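PDB 1T3Q: quinoline 2-oxidoreductase large subunit from Pseudomonas putida, which probably catalyses the hydroxylation of quinoline at carbon 2, using a molybdenum centre carried by a pterin cytosine dinucleotide cofactor. Local coordinates for residues A35-S40 and G205-Y210; P200-G205 and W220-M225; P263-V268 and V279-D284. One frame throughout, in Å; residues are numbered along the deposited sequence.

Contact 1: residues A35-S40 and G205-Y210; sequences ADLVLS and GAVAQY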
ATOM      1  N   ALA B  35      -3.435   7.037 -12.073  1.00 13.15           N
ATOM      2  CA  ALA B  35      -3.193   6.089 -13.158  1.00 13.26           C
ATOM      3  C   ALA B  35      -1.917   5.273 -12.961  1.00 14.55           C
ATOM      4  O   ALA B  35      -1.723   4.250 -13.617  1.00 15.37           O
ATOM      5  CB  ALA B  35      -3.144   6.829 -14.501  1.00 11.09           C
ATOM      6  N   ASP B  36      -1.044   5.715 -12.058  1.00 15.53           N
ATOM      7  CA  ASP B  36       0.207   5.000 -11.810  1.00 16.53           C
ATOM      8  C   ASP B  36       0.031   3.838 -10.843  1.00 17.54           C
ATOM      9  O   ASP B  36       0.893   2.966 -10.750  1.00 18.03           O
ATOM     10  CB  ASP B  36       1.278   5.954 -11.252  1.00 15.28           C
ATOM     11  CG  ASP B  36       1.487   7.173 -12.131  1.00 16.09           C
ATOM     12  OD1 ASP B  36       1.304   7.042 -13.356  1.00 18.08           O
ATOM     13  OD2 ASP B  36       1.840   8.258 -11.605  1.00 17.49           O
ATOM     14  N   LEU B  37      -1.088   3.817 -10.128  1.00 16.08           N
ATOM     15  CA  LEU B  37      -1.333   2.758  -9.158  1.00 16.63           C
ATOM     16  C   LEU B  37      -1.495   1.389  -9.812  1.00 16.93           C
ATOM     17  O   LEU B  37      -2.179   1.245 -10.823  1.00 18.16           O
ATOM     18  CB  LEU B  37      -2.581   3.085  -8.327  1.00 18.78           C
ATOM     19  CG  LEU B  37      -2.946   2.092  -7.216  1.00 21.20           C
ATOM     20  CD1 LEU B  37      -1.944   2.190  -6.076  1.00 20.54           C
ATOM     21  CD2 LEU B  37      -4.352   2.400  -6.700  1.00 21.17           C
ATOM     22  N   VAL B  38      -0.849   0.387  -9.225  1.00 19.61           N
ATOM     23  CA  VAL B  38      -0.928  -0.978  -9.724  1.00 20.42           C
ATOM     24  C   VAL B  38      -1.383  -1.902  -8.605  1.00 21.30           C
ATOM     25  O   VAL B  38      -0.749  -1.973  -7.551  1.00 19.92           O
ATOM     26  CB  VAL B  38       0.443  -1.479 -10.246  1.00 21.32           C
ATOM     27  CG1 VAL B  38       0.352  -2.964 -10.617  1.00 22.97           C
ATOM     28  CG2 VAL B  38       0.865  -0.660 -11.468  1.00 20.39           C
ATOM     29  N   LEU B  39      -2.493  -2.596  -8.832  1.00 20.16           N
ATOM     30  CA  LEU B  39      -3.026  -3.535  -7.853  1.00 22.41           C
ATOM     31  C   LEU B  39      -3.164  -4.906  -8.510  1.00 24.02           C
ATOM     32  O   LEU B  39      -3.544  -5.011  -9.678  1.00 23.82           O
ATOM     33  CB  LEU B  39      -4.391  -3.073  -7.339  1.00 21.18           C
ATOM     34  CG  LEU B  39      -4.457  -1.762  -6.555  1.00 21.86           C
ATOM     35  CD1 LEU B  39      -5.872  -1.560  -6.054  1.00 21.29           C
ATOM     36  CD2 LEU B  39      -3.478  -1.789  -5.388  1.00 23.50           C
ATOM     37  N   SER B  40      -2.845  -5.950  -7.756  1.00 24.11           N
ATOM     38  CA  SER B  40      -2.920  -7.314  -8.258  1.00 26.14           C
ATOM     39  C   SER B  40      -4.332  -7.665  -8.720  1.00 24.64           C
ATOM     40  O   SER B  40      -5.313  -7.349  -8.042  1.00 23.76           O
ATOM     41  CB  SER B  40      -2.471  -8.293  -7.164  1.00 27.01           C
ATOM     42  OG  SER B  40      -2.538  -9.633  -7.624  1.00 34.25           O
ATOM     43  N   GLY B 205      -9.884  10.003 -12.328  1.00 17.44           N
ATOM     44  CA  GLY B 205      -9.617   8.587 -12.216  1.00 17.96           C
ATOM     45  C   GLY B 205      -9.833   8.090 -10.807  1.00 17.46           C
ATOM     46  O   GLY B 205      -9.791   8.861  -9.851  1.00 17.40           O
ATOM     47  N   ALA B 206     -10.082   6.794 -10.681  1.00 16.50           N
ATOM     48  CA  ALA B 206     -10.290   6.183  -9.384  1.00 15.98           C
ATOM     49  C   ALA B 206     -10.115   4.674  -9.504  1.00 17.59           C
ATOM     50  O   ALA B 206     -10.339   4.097 -10.568  1.00 17.78           O
ATOM     51  CB  ALA B 206     -11.686   6.521  -8.860  1.00 14.70           C
ATOM     52  N   VAL B 207      -9.698   4.047  -8.410  1.00 16.89           N
ATOM     53  CA  VAL B 207      -9.496   2.606  -8.365  1.00 18.23           C
ATOM     54  C   VAL B 207     -10.075   2.121  -7.046  1.00 18.70           C
ATOM     55  O   VAL B 207      -9.723   2.632  -5.983  1.00 18.35           O
ATOM     56  CB  VAL B 207      -7.989   2.231  -8.410  1.00 19.72           C
ATOM     57  CG1 VAL B 207      -7.827   0.718  -8.385  1.00 21.91           C
ATOM     58  CG2 VAL B 207      -7.346   2.806  -9.662  1.00 17.47           C
ATOM     59  N   ALA B 208     -10.974   1.145  -7.116  1.00 17.14           N
ATOM     60  CA  ALA B 208     -11.589   0.605  -5.914  1.00 18.63           C
ATOM     61  C   ALA B 208     -11.139  -0.828  -5.665  1.00 19.20           C
ATOM     62  O   ALA B 208     -10.950  -1.604  -6.597  1.00 18.26           O
ATOM     63  CB  ALA B 208     -13.114   0.657  -6.035  1.00 18.90           C
ATOM     64  N   GLN B 209     -10.963  -1.166  -4.396  1.00 19.79           N
ATOM     65  CA  GLN B 209     -10.569  -2.508  -4.020  1.00 20.15           C
ATOM     66  C   GLN B 209     -11.449  -2.945  -2.862  1.00 20.88           C
ATOM     67  O   GLN B 209     -11.303  -2.458  -1.735  1.00 19.21           O
ATOM     68  CB  GLN B 209      -9.099  -2.553  -3.595  1.00 22.90           C
ATOM     69  CG  GLN B 209      -8.612  -3.957  -3.242  1.00 24.60           C
ATOM     70  CD  GLN B 209      -7.138  -3.987  -2.886  1.00 28.62           C
ATOM     71  OE1 GLN B 209      -6.358  -4.735  -3.478  1.00 30.56           O
ATOM     72  NE2 GLN B 209      -6.749  -3.170  -1.916  1.00 28.55           N
ATOM     73  N   TYR B 210     -12.381  -3.846  -3.153  1.00 19.04           N
ATOM     74  CA  TYR B 210     -13.274  -4.360  -2.128  1.00 18.62           C
ATOM     75  C   TYR B 210     -12.801  -5.748  -1.738  1.00 18.86           C
ATOM     76  O   TYR B 210     -12.543  -6.587  -2.601  1.00 19.76           O
ATOM     77  CB  TYR B 210     -14.709  -4.445  -2.645  1.00 19.74           C
ATOM     78  CG  TYR B 210     -15.673  -4.863  -1.568  1.00 20.55           C
ATOM     79  CD1 TYR B 210     -16.180  -3.932  -0.668  1.00 22.22           C
ATOM     80  CD2 TYR B 210     -16.034  -6.202  -1.411  1.00 22.91           C
ATOM     81  CE1 TYR B 210     -17.025  -4.321   0.372  1.00 24.92           C
ATOM     82  CE2 TYR B 210     -16.878  -6.603  -0.376  1.00 24.85           C
ATOM     83  CZ  TYR B 210     -17.369  -5.654   0.511  1.00 26.53           C
ATOM     84  OH  TYR B 210     -18.193  -6.041   1.545  1.00 29.01           O
TER
HETATM   85  O   HOH W   1      -5.730  -6.904  -5.306  1.00 33.53           O
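L37 and L39 of segment 35-40, a loop that follows the end of a 3-10 turn, lie over V207 and Q209 of strand 205-210; the two chains run in roughly the same direction, with 8.2 Å between the CA atoms of L37 and V207. That separation is too wide for backbone pairing, so the arrangement is a loop packed on one face of a mixed beta sheet. The strand sits inside this sheet, its backbone bonded to neighbours W220 and I218 on one side and W281 and V279 on the other. V207 and Q209 face the loop, whereas A206 and A208 point away from it, A208 meeting helix 263-275.

Three side chains make the apolar part of the contact. L37 has CG anti to its amide nitrogen (chi1 -178°), which directs the isobutyl group down to the sheet, and its CD2 meets V207 CB at 4.0 Å. From the next inward-facing loop position comes L39, which runs alongside V207, the two side chains pointing opposite ways; L39 CD1 lies 3.8 Å from V207 CG1. The same methyl lies 4.1 Å from Q209 OE1, against the end of an extended glutamine chain. Both leucines also rest on W220 of the adjacent strand, so the loop spans two strands.

Before L37 the loop turns toward another protein: D36 makes salt bridges with R36 and K45 of the small subunit. The packing thus joins part of the hammerhead-domain family region to the cofactor-binding region, close to a subunit interface. At the far end the link becomes polar. Q209 chi1 and chi2 are both near 180°, and this straight chain carries its amide out toward the loop, where one water bridges the gap, donating to S40 O at 2.8 Å and to Q209 OE1 at 2.9 Å.

Contact 2: residues P200-G205 and W220-M225; sequences PMETRG and WTATQM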
ATOM      1  N   PRO B 200      -7.803  19.894 -16.461  1.00 15.12           N
ATOM      2  CA  PRO B 200      -6.532  19.637 -15.778  1.00 14.70           C
ATOM      3  C   PRO B 200      -5.726  18.711 -16.693  1.00 16.00           C
ATOM      4  O   PRO B 200      -6.318  17.949 -17.451  1.00 15.43           O
ATOM      5  CB  PRO B 200      -6.972  18.945 -14.491  1.00 15.81           C
ATOM      6  CG  PRO B 200      -8.199  18.191 -14.932  1.00 14.92           C
ATOM      7  CD  PRO B 200      -8.918  19.225 -15.770  1.00 15.32           C
ATOM      8  N   MET B 201      -4.395  18.769 -16.648  1.00 14.98           N
ATOM      9  CA  MET B 201      -3.610  17.897 -17.525  1.00 15.63           C
ATOM     10  C   MET B 201      -3.841  16.420 -17.209  1.00 14.89           C
ATOM     11  O   MET B 201      -3.758  15.571 -18.100  1.00 16.60           O
ATOM     12  CB  MET B 201      -2.116  18.249 -17.466  1.00 16.48           C
ATOM     13  CG  MET B 201      -1.775  19.521 -18.238  1.00 20.22           C
ATOM     14  SD  MET B 201      -2.263  19.466 -20.002  1.00 26.13           S
ATOM     15  CE  MET B 201      -3.911  20.208 -19.912  1.00 25.53           C
ATOM     16  N   GLU B 202      -4.117  16.109 -15.945  1.00 14.13           N
ATOM     17  CA  GLU B 202      -4.429  14.733 -15.562  1.00 14.92           C
ATOM     18  C   GLU B 202      -5.954  14.663 -15.492  1.00 14.48           C
ATOM     19  O   GLU B 202      -6.580  15.464 -14.799  1.00 13.61           O
ATOM     20  CB  GLU B 202      -3.874  14.383 -14.182  1.00 14.74           C
ATOM     21  CG  GLU B 202      -4.359  13.023 -13.687  1.00 16.05           C
ATOM     22  CD  GLU B 202      -4.229  12.858 -12.187  1.00 15.73           C
ATOM     23  OE1 GLU B 202      -4.705  13.745 -11.445  1.00 14.96           O
ATOM     24  OE2 GLU B 202      -3.662  11.841 -11.746  1.00 17.29           O
ATOM     25  N   THR B 203      -6.552  13.716 -16.203  1.00 15.72           N
ATOM     26  CA  THR B 203      -8.004  13.585 -16.189  1.00 15.81           C
ATOM     27  C   THR B 203      -8.439  12.930 -14.881  1.00 15.89           C
ATOM     28  O   THR B 203      -7.609  12.624 -14.023  1.00 16.06           O
ATOM     29  CB  THR B 203      -8.491  12.711 -17.358  1.00 17.45           C
ATOM     30  OG1 THR B 203      -7.865  11.425 -17.279  1.00 17.96           O
ATOM     31  CG2 THR B 203      -8.151  13.366 -18.692  1.00 18.85           C
ATOM     32  N   ARG B 204      -9.738  12.699 -14.731  1.00 15.90           N
ATOM     33  CA  ARG B 204     -10.238  12.068 -13.517  1.00 17.11           C
ATOM     34  C   ARG B 204      -9.948  10.576 -13.521  1.00 17.03           C
ATOM     35  O   ARG B 204      -9.790   9.957 -14.575  1.00 17.84           O
ATOM     36  CB  ARG B 204     -11.745  12.290 -13.376  1.00 16.45           C
ATOM     37  CG  ARG B 204     -12.154  13.756 -13.301  1.00 19.15           C
ATOM     38  CD  ARG B 204     -13.669  13.875 -13.350  1.00 19.29           C
ATOM     39  NE  ARG B 204     -14.219  13.231 -14.538  1.00 18.21           N
ATOM     40  CZ  ARG B 204     -15.509  12.963 -14.708  1.00 22.57           C
ATOM     41  NH1 ARG B 204     -15.926  12.371 -15.822  1.00 23.25           N
ATOM     42  NH2 ARG B 204     -16.384  13.279 -13.762  1.00 21.12           N
ATOM     43  N   GLY B 205      -9.884  10.003 -12.328  1.00 17.44           N
ATOM     44  CA  GLY B 205      -9.617   8.587 -12.216  1.00 17.96           C
ATOM     45  C   GLY B 205      -9.833   8.090 -10.807  1.00 17.46           C
ATOM     46  O   GLY B 205      -9.791   8.861  -9.851  1.00 17.40           O
ATOM     47  N   TRP B 220      -9.188   4.556  -4.078  1.00 15.41           N
ATOM     48  CA  TRP B 220      -8.138   5.504  -4.430  1.00 15.47           C
ATOM     49  C   TRP B 220      -8.811   6.424  -5.434  1.00 15.67           C
ATOM     50  O   TRP B 220      -9.417   5.953  -6.390  1.00 16.16           O
ATOM     51  CB  TRP B 220      -6.975   4.806  -5.133  1.00 16.44           C
ATOM     52  CG  TRP B 220      -6.045   4.061  -4.243  1.00 17.51           C
ATOM     53  CD1 TRP B 220      -4.875   4.524  -3.705  1.00 17.00           C
ATOM     54  CD2 TRP B 220      -6.165   2.697  -3.835  1.00 19.80           C
ATOM     55  NE1 TRP B 220      -4.258   3.522  -2.993  1.00 20.42           N
ATOM     56  CE2 TRP B 220      -5.028   2.391  -3.058  1.00 18.27           C
ATOM     57  CE3 TRP B 220      -7.125   1.700  -4.055  1.00 20.90           C
ATOM     58  CZ2 TRP B 220      -4.821   1.125  -2.497  1.00 23.17           C
ATOM     59  CZ3 TRP B 220      -6.920   0.439  -3.498  1.00 24.44           C
ATOM     60  CH2 TRP B 220      -5.774   0.163  -2.727  1.00 23.87           C
ATOM     61  N   THR B 221      -8.747   7.730  -5.215  1.00 13.44           N
ATOM     62  CA  THR B 221      -9.361   8.643  -6.164  1.00 15.16           C
ATOM     63  C   THR B 221      -8.669   9.995  -6.185  1.00 15.61           C
ATOM     64  O   THR B 221      -8.246  10.496  -5.147  1.00 16.87           O
ATOM     65  CB  THR B 221     -10.875   8.841  -5.872  1.00 15.33           C
ATOM     66  OG1 THR B 221     -11.389   9.859  -6.737  1.00 17.67           O
ATOM     67  CG2 THR B 221     -11.118   9.238  -4.421  1.00 15.52           C
ATOM     68  N   ALA B 222      -8.538  10.562  -7.381  1.00 16.53           N
ATOM     69  CA  ALA B 222      -7.913  11.869  -7.552  1.00 17.27           C
ATOM     70  C   ALA B 222      -8.967  12.906  -7.171  1.00 15.72           C
ATOM     71  O   ALA B 222      -9.623  13.491  -8.034  1.00 15.11           O
ATOM     72  CB  ALA B 222      -7.482  12.059  -8.997  1.00 17.40           C
ATOM     73  N   THR B 223      -9.123  13.121  -5.873  1.00 15.48           N
ATOM     74  CA  THR B 223     -10.121  14.059  -5.380  1.00 15.06           C
ATOM     75  C   THR B 223      -9.541  15.144  -4.485  1.00 15.45           C
ATOM     76  O   THR B 223      -8.467  14.982  -3.895  1.00 15.17           O
ATOM     77  CB  THR B 223     -11.218  13.308  -4.588  1.00 13.66           C
ATOM     78  OG1 THR B 223     -12.209  14.238  -4.138  1.00 16.08           O
ATOM     79  CG2 THR B 223     -10.609  12.610  -3.368  1.00 15.02           C
ATOM     80  N   GLN B 224     -10.264  16.254  -4.394  1.00 16.27           N
ATOM     81  CA  GLN B 224      -9.864  17.370  -3.541  1.00 17.35           C
ATOM     82  C   GLN B 224     -10.639  17.277  -2.219  1.00 19.59           C
ATOM     83  O   GLN B 224     -10.388  18.048  -1.290  1.00 20.58           O
ATOM     84  CB  GLN B 224     -10.197  18.709  -4.215  1.00 16.99           C
ATOM     85  CG  GLN B 224      -9.692  18.831  -5.642  1.00 16.33           C
ATOM     86  CD  GLN B 224     -10.078  20.139  -6.298  1.00 18.41           C
ATOM     87  OE1 GLN B 224     -10.280  20.192  -7.509  1.00 16.15           O
ATOM     88  NE2 GLN B 224     -10.173  21.206  -5.506  1.00 20.18           N
ATOM     89  N   MET B 225     -11.567  16.323  -2.134  1.00 19.07           N
ATOM     90  CA  MET B 225     -12.404  16.164  -0.932  1.00 20.99           C
ATOM     91  C   MET B 225     -12.564  14.698  -0.496  1.00 20.13           C
ATOM     92  O   MET B 225     -13.660  14.143  -0.554  1.00 18.97           O
ATOM     93  CB  MET B 225     -13.793  16.761  -1.213  1.00 21.49           C
ATOM     94  CG  MET B 225     -13.773  18.206  -1.726  1.00 25.28           C
ATOM     95  SD  MET B 225     -15.393  18.807  -2.308  1.00 29.38           S
ATOM     96  CE  MET B 225     -16.298  18.931  -0.731  1.00 29.92           C
TER
HETATM   97  O   HOH W   2     -11.904  10.698  -9.224  1.00 24.24           O
HETATM   98  O   HOH W   3     -10.604  12.352 -10.447  1.00 34.18           O
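A222 N donates to G205 O at 3.3 Å, a long but nearly straight bond (174° at the hydrogen) and the one direct hydrogen bond between segments 200-205 and 220-225. It joins the beginning of strand 205-211 to the residue just past strand 216-221. The donor lies tilted 21° from the carbonyl plane of G205. Around it the side chains touch lightly: A222 CB is 4.1 Å from E202 OE1, at the end of an extended glutamate chain.

Two waters complete this shell. One lies between G205 O and T221 OG1, 2.9 and 2.7 Å from them, and joins two atoms that stand too far apart to bond directly. The other accepts from G205 N at 3.1 Å and donates to A222 O at 2.8 Å, bridging the pair where direct strand pairing stops.

A second shell fixes the polar groups. T221 turns its hydroxyl opposite the amide nitrogen (chi1 174°), where OG1 also makes a hydrogen bond with E265 OE1, while E202 OE1 is gripped by G252 N and a salt bridge to K258. A222 is the centre of an inverse gamma turn, and T223 follows with an ST turn, its OG1 accepting from M225 N at 3.0 Å. Q224 is the middle residue of this ST turn, and its NE2 donates to an oxygen of the dioxosulfidomolybdenum ion.

The chemistry of the contact implies a junction carried mainly by backbone groups and two bridging waters between buried residues, with the T221 hydroxyl as the side-chain member; it links the start of strand 205-211 to the segment that leads from strand 216-221 to Q224.

Contact 3: residues P263-V268 and V279-D284; sequences PEELLV and VRWIED
E264 and V268, one turn apart on helix 263-268, pack on W281 and V279 of strand 279-282 in an antiparallel helix-on-sheet arrangement. The short axes approach to 8.9 Å at 164°, and the strand belongs to the mixed sheet that includes 205-211.

Apolar contacts come from V268. Its CG1 lies 3.5 Å from W281 CB and 4.2 Å from V279 CG1, so a single methyl touches both strand residues.

The aromatic contact is made by E264, which lays CB and CG over one face of the W281 indole, a CH-pi contact whose exact closeness is doubtful. A bend at chi2 (93°) then folds the E264 carboxylate back over the indole, stacked with the planes 29° apart. Replacing W281 with an alanine would probably open a gap beneath E264 and leave the water between E264 and E283 without its indole donor.

Polar contacts run through that water. The neighbouring E283 also forms a salt bridge with R204, which probably eases the proximity of two carboxylates. At the edge of the indole and in its plane, the water accepts from W281 NE1 at 3.1 Å and donates to E264 OE2 at 2.6 Å and E283 OE1 at 2.9 Å.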
ATOM      1  N   PRO B 263     -20.039  10.013 -10.698  1.00 17.12           N
ATOM      2  CA  PRO B 263     -20.749   8.735 -10.756  1.00 17.94           C
ATOM      3  C   PRO B 263     -19.735   7.588 -10.796  1.00 18.45           C
ATOM      4  O   PRO B 263     -19.910   6.565 -10.138  1.00 18.46           O
ATOM      5  CB  PRO B 263     -21.546   8.851 -12.052  1.00 17.24           C
ATOM      6  CG  PRO B 263     -21.914  10.296 -12.072  1.00 18.25           C
ATOM      7  CD  PRO B 263     -20.623  10.990 -11.636  1.00 17.73           C
ATOM      8  N   GLU B 264     -18.657   7.775 -11.556  1.00 17.81           N
ATOM      9  CA  GLU B 264     -17.639   6.736 -11.682  1.00 17.35           C
ATOM     10  C   GLU B 264     -16.986   6.327 -10.363  1.00 17.56           C
ATOM     11  O   GLU B 264     -16.589   5.175 -10.210  1.00 15.47           O
ATOM     12  CB  GLU B 264     -16.565   7.155 -12.693  1.00 19.06           C
ATOM     13  CG  GLU B 264     -17.076   7.258 -14.122  1.00 19.65           C
ATOM     14  CD  GLU B 264     -17.545   8.651 -14.500  1.00 22.71           C
ATOM     15  OE1 GLU B 264     -18.101   9.362 -13.634  1.00 24.57           O
ATOM     16  OE2 GLU B 264     -17.367   9.033 -15.675  1.00 23.68           O
ATOM     17  N   GLU B 265     -16.869   7.252  -9.410  1.00 16.58           N
ATOM     18  CA  GLU B 265     -16.269   6.906  -8.122  1.00 17.08           C
ATOM     19  C   GLU B 265     -17.147   5.881  -7.419  1.00 17.73           C
ATOM     20  O   GLU B 265     -16.655   4.936  -6.799  1.00 17.70           O
ATOM     21  CB  GLU B 265     -16.105   8.153  -7.236  1.00 15.98           C
ATOM     22  CG  GLU B 265     -15.064   9.127  -7.761  1.00 21.08           C
ATOM     23  CD  GLU B 265     -14.973  10.405  -6.941  1.00 23.16           C
ATOM     24  OE1 GLU B 265     -13.877  10.699  -6.414  1.00 24.90           O
ATOM     25  OE2 GLU B 265     -15.991  11.121  -6.832  1.00 20.39           O
ATOM     26  N   LEU B 266     -18.458   6.062  -7.522  1.00 18.92           N
ATOM     27  CA  LEU B 266     -19.366   5.124  -6.894  1.00 18.10           C
ATOM     28  C   LEU B 266     -19.343   3.829  -7.687  1.00 16.62           C
ATOM     29  O   LEU B 266     -19.292   2.746  -7.111  1.00 17.21           O
ATOM     30  CB  LEU B 266     -20.790   5.691  -6.858  1.00 19.89           C
ATOM     31  CG  LEU B 266     -20.973   6.988  -6.064  1.00 22.12           C
ATOM     32  CD1 LEU B 266     -22.445   7.383  -6.069  1.00 25.21           C
ATOM     33  CD2 LEU B 266     -20.485   6.793  -4.645  1.00 23.64           C
ATOM     34  N   LEU B 267     -19.351   3.951  -9.010  1.00 16.64           N
ATOM     35  CA  LEU B 267     -19.358   2.776  -9.869  1.00 17.05           C
ATOM     36  C   LEU B 267     -18.197   1.829  -9.635  1.00 17.12           C
ATOM     37  O   LEU B 267     -18.407   0.622  -9.537  1.00 18.61           O
ATOM     38  CB  LEU B 267     -19.423   3.188 -11.340  1.00 16.53           C
ATOM     39  CG  LEU B 267     -20.776   3.748 -11.795  1.00 18.67           C
ATOM     40  CD1 LEU B 267     -20.644   4.357 -13.175  1.00 16.40           C
ATOM     41  CD2 LEU B 267     -21.833   2.627 -11.793  1.00 15.86           C
ATOM     42  N   VAL B 268     -16.971   2.342  -9.532  1.00 17.41           N
ATOM     43  CA  VAL B 268     -15.858   1.423  -9.315  1.00 16.33           C
ATOM     44  C   VAL B 268     -15.998   0.667  -8.000  1.00 16.92           C
ATOM     45  O   VAL B 268     -15.611  -0.496  -7.909  1.00 16.64           O
ATOM     46  CB  VAL B 268     -14.480   2.132  -9.376  1.00 18.38           C
ATOM     47  CG1 VAL B 268     -14.217   2.598 -10.802  1.00 16.61           C
ATOM     48  CG2 VAL B 268     -14.441   3.310  -8.411  1.00 17.15           C
ATOM     49  N   VAL B 279     -10.996  -2.562  -9.432  1.00 17.73           N
ATOM     50  CA  VAL B 279     -11.535  -2.017 -10.673  1.00 17.00           C
ATOM     51  C   VAL B 279     -10.993  -0.613 -10.872  1.00 17.89           C
ATOM     52  O   VAL B 279     -11.203   0.277 -10.042  1.00 17.02           O
ATOM     53  CB  VAL B 279     -13.073  -1.972 -10.653  1.00 17.68           C
ATOM     54  CG1 VAL B 279     -13.589  -1.350 -11.943  1.00 17.82           C
ATOM     55  CG2 VAL B 279     -13.628  -3.379 -10.472  1.00 17.42           C
ATOM     56  N   ARG B 280     -10.300  -0.431 -11.990  1.00 18.48           N
ATOM     57  CA  ARG B 280      -9.664   0.828 -12.337  1.00 18.50           C
ATOM     58  C   ARG B 280     -10.409   1.637 -13.390  1.00 17.99           C
ATOM     59  O   ARG B 280     -10.770   1.120 -14.451  1.00 17.72           O
ATOM     60  CB  ARG B 280      -8.242   0.527 -12.830  1.00 17.94           C
ATOM     61  CG  ARG B 280      -7.427   1.698 -13.380  1.00 16.41           C
ATOM     62  CD  ARG B 280      -6.066   1.137 -13.781  1.00 18.00           C
ATOM     63  NE  ARG B 280      -5.045   2.117 -14.128  1.00 20.61           N
ATOM     64  CZ  ARG B 280      -4.865   2.621 -15.343  1.00 19.17           C
ATOM     65  NH1 ARG B 280      -3.895   3.496 -15.556  1.00 21.34           N
ATOM     66  NH2 ARG B 280      -5.655   2.257 -16.344  1.00 20.30           N
ATOM     67  N   TRP B 281     -10.635   2.911 -13.075  1.00 15.39           N
ATOM     68  CA  TRP B 281     -11.287   3.844 -13.984  1.00 17.14           C
ATOM     69  C   TRP B 281     -10.366   5.038 -14.218  1.00 17.37           C
ATOM     70  O   TRP B 281     -10.161   5.850 -13.319  1.00 17.30           O
ATOM     71  CB  TRP B 281     -12.605   4.364 -13.399  1.00 16.34           C
ATOM     72  CG  TRP B 281     -13.120   5.615 -14.084  1.00 16.42           C
ATOM     73  CD1 TRP B 281     -13.475   5.747 -15.396  1.00 17.17           C
ATOM     74  CD2 TRP B 281     -13.332   6.903 -13.481  1.00 18.28           C
ATOM     75  NE1 TRP B 281     -13.893   7.033 -15.650  1.00 17.63           N
ATOM     76  CE2 TRP B 281     -13.816   7.764 -14.494  1.00 20.41           C
ATOM     77  CE3 TRP B 281     -13.162   7.411 -12.185  1.00 19.13           C
ATOM     78  CZ2 TRP B 281     -14.135   9.107 -14.252  1.00 20.37           C
ATOM     79  CZ3 TRP B 281     -13.479   8.747 -11.941  1.00 19.25           C
ATOM     80  CH2 TRP B 281     -13.960   9.580 -12.973  1.00 21.09           C
ATOM     81  N   ILE B 282      -9.801   5.124 -15.418  1.00 18.19           N
ATOM     82  CA  ILE B 282      -8.942   6.242 -15.794  1.00 17.62           C
ATOM     83  C   ILE B 282      -9.551   6.743 -17.098  1.00 17.32           C
ATOM     84  O   ILE B 282      -9.436   6.095 -18.139  1.00 17.26           O
ATOM     85  CB  ILE B 282      -7.481   5.792 -16.045  1.00 16.78           C
ATOM     86  CG1 ILE B 282      -6.886   5.194 -14.768  1.00 17.28           C
ATOM     87  CG2 ILE B 282      -6.653   6.978 -16.528  1.00 19.17           C
ATOM     88  CD1 ILE B 282      -6.755   6.182 -13.611  1.00 19.88           C
ATOM     89  N   GLU B 283     -10.213   7.893 -17.041  1.00 17.14           N
ATOM     90  CA  GLU B 283     -10.877   8.433 -18.222  1.00 16.80           C
ATOM     91  C   GLU B 283      -9.921   9.092 -19.201  1.00 17.19           C
ATOM     92  O   GLU B 283      -8.836   9.543 -18.815  1.00 16.93           O
ATOM     93  CB  GLU B 283     -11.949   9.439 -17.806  1.00 16.91           C
ATOM     94  CG  GLU B 283     -11.437  10.854 -17.606  1.00 16.76           C
ATOM     95  CD  GLU B 283     -12.503  11.796 -17.085  1.00 21.09           C
ATOM     96  OE1 GLU B 283     -13.703  11.551 -17.345  1.00 20.22           O
ATOM     97  OE2 GLU B 283     -12.138  12.796 -16.429  1.00 18.73           O
ATOM     98  N   ASP B 284     -10.318   9.139 -20.469  1.00 17.10           N
ATOM     99  CA  ASP B 284      -9.491   9.783 -21.484  1.00 17.73           C
ATOM    100  C   ASP B 284      -9.921  11.240 -21.631  1.00 17.64           C
ATOM    101  O   ASP B 284     -10.896  11.669 -21.014  1.00 18.20           O
ATOM    102  CB  ASP B 284      -9.565   9.029 -22.819  1.00 18.21           C
ATOM    103  CG  ASP B 284     -10.968   8.972 -23.406  1.00 19.72           C
ATOM    104  OD1 ASP B 284     -11.302   7.924 -23.998  1.00 20.72           O
ATOM    105  OD2 ASP B 284     -11.724   9.959 -23.301  1.00 17.40           O
TER
HETATM  106  O   HOH W   4     -15.396   9.140 -17.333  1.00 21.65           O

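From the N terminus, contact 1 closes the longest loop: segment 35-40 waits some 165 residues for strand 205-211, a contact that joins a hammerhead-family segment to the cofactor-binding region. Contact 2 opens at 200-205, before that loop has closed, and ends at 220-225 beyond it, so the two cross and share G205; it spans the hairpin of strands 205-211 and 216-221. Contact 3 follows both in series, closing the short passage from helix 263-275 into strand 279-282. That strand flanks 205-211 on the side opposite 216-221, so the three contacts converge on one sheet: the loop of contact 1 covers one face and the helix of contact 3 the other.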